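Local structure of enoyl-CoA hydratase (Mycobacterium thermoresistibile, 3T3W) at residues A54-A59 / L111-V116. The protein probably hydrates the double bond of enoyl-CoA thioesters in lipid metabolism, as a hexameric member of the crotonase family. Residues are numbered along the deposited sequence; the frame is centred on the assembly and turned at random.
Sequences AAWTRA and LRWRNV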
loop_
_atom_site.group_PDB
_atom_site.type_symbol
_atom_site.label_atom_id
_atom_site.label_comp_id
_atom_site.label_asym_id
_atom_site.label_seq_id
_atom_site.Cartn_x
_atom_site.Cartn_y
_atom_site.Cartn_z
ATOM N N ALA F 54 12.294 30.010 -3.608
ATOM C CA ALA F 54 12.987 30.525 -4.778
ATOM C C ALA F 54 14.454 30.089 -4.804
ATOM O O ALA F 54 15.005 29.809 -5.865
ATOM C CB ALA F 54 12.868 32.066 -4.852
ATOM N N ALA F 55 15.094 30.070 -3.627
ATOM C CA ALA F 55 16.490 29.661 -3.469
ATOM C C ALA F 55 16.648 28.162 -3.822
ATOM O O ALA F 55 17.582 27.766 -4.529
ATOM C CB ALA F 55 16.957 29.918 -2.015
ATOM N N TRP F 56 15.741 27.315 -3.336
ATOM C CA TRP F 56 15.775 25.901 -3.711
ATOM C C TRP F 56 15.642 25.727 -5.210
ATOM O O TRP F 56 16.354 24.932 -5.821
ATOM C CB TRP F 56 14.644 25.154 -3.035
ATOM C CG TRP F 56 14.944 24.680 -1.642
ATOM C CD1 TRP F 56 14.669 25.306 -0.442
ATOM C CD2 TRP F 56 15.513 23.367 -1.280
ATOM N NE1 TRP F 56 15.047 24.508 0.617
ATOM C CE2 TRP F 56 15.553 23.317 0.161
ATOM C CE3 TRP F 56 15.981 22.286 -2.009
ATOM C CZ2 TRP F 56 16.045 22.209 0.844
ATOM C CZ3 TRP F 56 16.460 21.166 -1.328
ATOM C CH2 TRP F 56 16.505 21.127 0.068
ATOM N N THR F 57 14.744 26.480 -5.811
ATOM C CA THR F 57 14.551 26.424 -7.267
ATOM C C THR F 57 15.799 26.880 -8.007
ATOM O O THR F 57 16.255 26.230 -8.973
ATOM C CB THR F 57 13.313 27.238 -7.673
ATOM O OG1 THR F 57 12.154 26.579 -7.175
ATOM C CG2 THR F 57 13.256 27.378 -9.225
ATOM N N ARG F 58 16.413 27.946 -7.517
ATOM C CA ARG F 58 17.622 28.479 -8.150
ATOM C C ARG F 58 18.728 27.408 -8.173
ATOM O O ARG F 58 19.390 27.138 -9.223
ATOM C CB ARG F 58 18.085 29.726 -7.384
ATOM C CG ARG F 58 19.060 30.635 -8.123
ATOM C CD ARG F 58 18.834 32.119 -7.774
ATOM N NE ARG F 58 18.952 32.327 -6.374
ATOM C CZ ARG F 58 18.002 32.703 -5.494
ATOM N NH1 ARG F 58 18.367 32.771 -4.226
ATOM N NH2 ARG F 58 16.741 33.068 -5.808
ATOM N N ALA F 59 18.892 26.741 -7.029
ATOM C CA ALA F 59 19.906 25.691 -6.889
ATOM C C ALA F 59 19.597 24.465 -7.751
ATOM O O ALA F 59 20.507 23.852 -8.368
ATOM C CB ALA F 59 19.967 25.261 -5.440
ATOM N N LEU F 111 7.300 19.360 0.136
ATOM C CA LEU F 111 7.385 18.232 -0.802
ATOM C C LEU F 111 8.238 18.542 -2.038
ATOM O O LEU F 111 9.023 17.703 -2.471
ATOM C CB LEU F 111 5.981 17.735 -1.192
ATOM C CG LEU F 111 5.319 16.837 -0.157
ATOM C CD1 LEU F 111 3.836 16.639 -0.544
ATOM C CD2 LEU F 111 6.031 15.477 -0.027
ATOM N N ARG F 112 8.127 19.755 -2.564
ATOM C CA ARG F 112 8.916 20.150 -3.686
ATOM C C ARG F 112 10.405 20.102 -3.337
ATOM O O ARG F 112 11.207 19.561 -4.114
ATOM C CB ARG F 112 8.545 21.569 -4.137
ATOM C CG ARG F 112 9.426 21.995 -5.268
ATOM C CD ARG F 112 8.775 23.008 -6.140
ATOM N NE ARG F 112 8.363 24.234 -5.494
ATOM C CZ ARG F 112 7.097 24.640 -5.376
ATOM N NH1 ARG F 112 6.821 25.837 -4.869
ATOM N NH2 ARG F 112 6.092 23.860 -5.754
ATOM N N TRP F 113 10.780 20.589 -2.157
ATOM C CA TRP F 113 12.207 20.536 -1.763
ATOM C C TRP F 113 12.699 19.097 -1.599
ATOM O O TRP F 113 13.819 18.745 -2.031
ATOM C CB TRP F 113 12.414 21.299 -0.478
ATOM C CG TRP F 113 11.906 22.708 -0.551
ATOM C CD1 TRP F 113 11.743 23.522 -1.673
ATOM C CD2 TRP F 113 11.440 23.500 0.581
ATOM N NE1 TRP F 113 11.211 24.758 -1.302
ATOM C CE2 TRP F 113 11.031 24.797 0.048
ATOM C CE3 TRP F 113 11.325 23.252 1.943
ATOM C CZ2 TRP F 113 10.505 25.794 0.869
ATOM C CZ3 TRP F 113 10.802 24.255 2.759
ATOM C CH2 TRP F 113 10.406 25.505 2.226
ATOM N N ARG F 114 11.864 18.273 -0.976
ATOM C CA ARG F 114 12.124 16.861 -0.813
ATOM C C ARG F 114 12.510 16.207 -2.138
ATOM O O ARG F 114 13.397 15.330 -2.162
ATOM C CB ARG F 114 10.911 16.170 -0.166
ATOM C CG ARG F 114 11.094 14.698 0.178
ATOM C CD ARG F 114 10.502 13.787 -0.887
ATOM N NE ARG F 114 10.430 12.401 -0.399
ATOM C CZ ARG F 114 9.936 11.384 -1.110
ATOM N NH1 ARG F 114 9.506 11.586 -2.364
ATOM N NH2 ARG F 114 9.888 10.174 -0.543
ATOM N N ASN F 115 11.829 16.601 -3.211
ATOM C CA ASN F 115 11.970 15.972 -4.522
ATOM C C ASN F 115 13.008 16.598 -5.447
ATOM O O ASN F 115 13.222 16.108 -6.572
ATOM C CB ASN F 115 10.596 15.896 -5.199
ATOM C CG ASN F 115 9.690 14.893 -4.513
ATOM O OD1 ASN F 115 10.124 13.755 -4.252
ATOM N ND2 ASN F 115 8.431 15.285 -4.233
ATOM N N VAL F 116 13.672 17.680 -5.016
ATOM C CA VAL F 116 14.693 18.262 -5.872
ATOM C C VAL F 116 15.747 17.187 -6.181
ATOM O O VAL F 116 16.214 16.525 -5.260
ATOM C CB VAL F 116 15.326 19.533 -5.232
ATOM C CG1 VAL F 116 16.645 19.933 -5.925
ATOM C CG2 VAL F 116 14.321 20.675 -5.220
HETATM O O HOH W 1 11.683 24.797 -4.992
#
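Trp56 and Trp113 lay their indoles against each other, five-membered ring over five-membered ring, in a face-to-face stack with centroids 3.7 Å apart and planes only 8° from parallel. The two side chains cross at about a right angle. The fused bond of Trp56 sits by Trp113 CG, with Trp56 CD2 3.7 Å from it, while Trp113 CB lies over the centre of the six-membered ring of Trp56 in a CH-pi contact, 3.7 Å from its centroid. The tightest approach is Trp56 CG to Trp113 CD1, at 3.4 Å. Farther along, CG2 of Val116 reaches Trp56 CE3 at 4.0 Å, meeting the ring obliquely. Both CB atoms already point across the gap; different turns about the CB-CG bond (chi2 94° in Trp56, -25° in Trp113) then bring the planes nearly parallel.

Asp53, one turn before Thr57, holds the second shell: OD1 accepts from Trp113 NE1 and OD2 pairs with Arg112 NH1. A water hydrogen-bonded to Thr57 OG1 receives a weak bond from Arg112 NE. The stack thus joins two helices of the crotonase-like fold, 46-61 and the end of 95-115, on the side of the sheet where Ile68 of strand 67-72 meets Trp56 and Val116, with Pro138 and Cys139 touching Trp113 and Trp56, respectively.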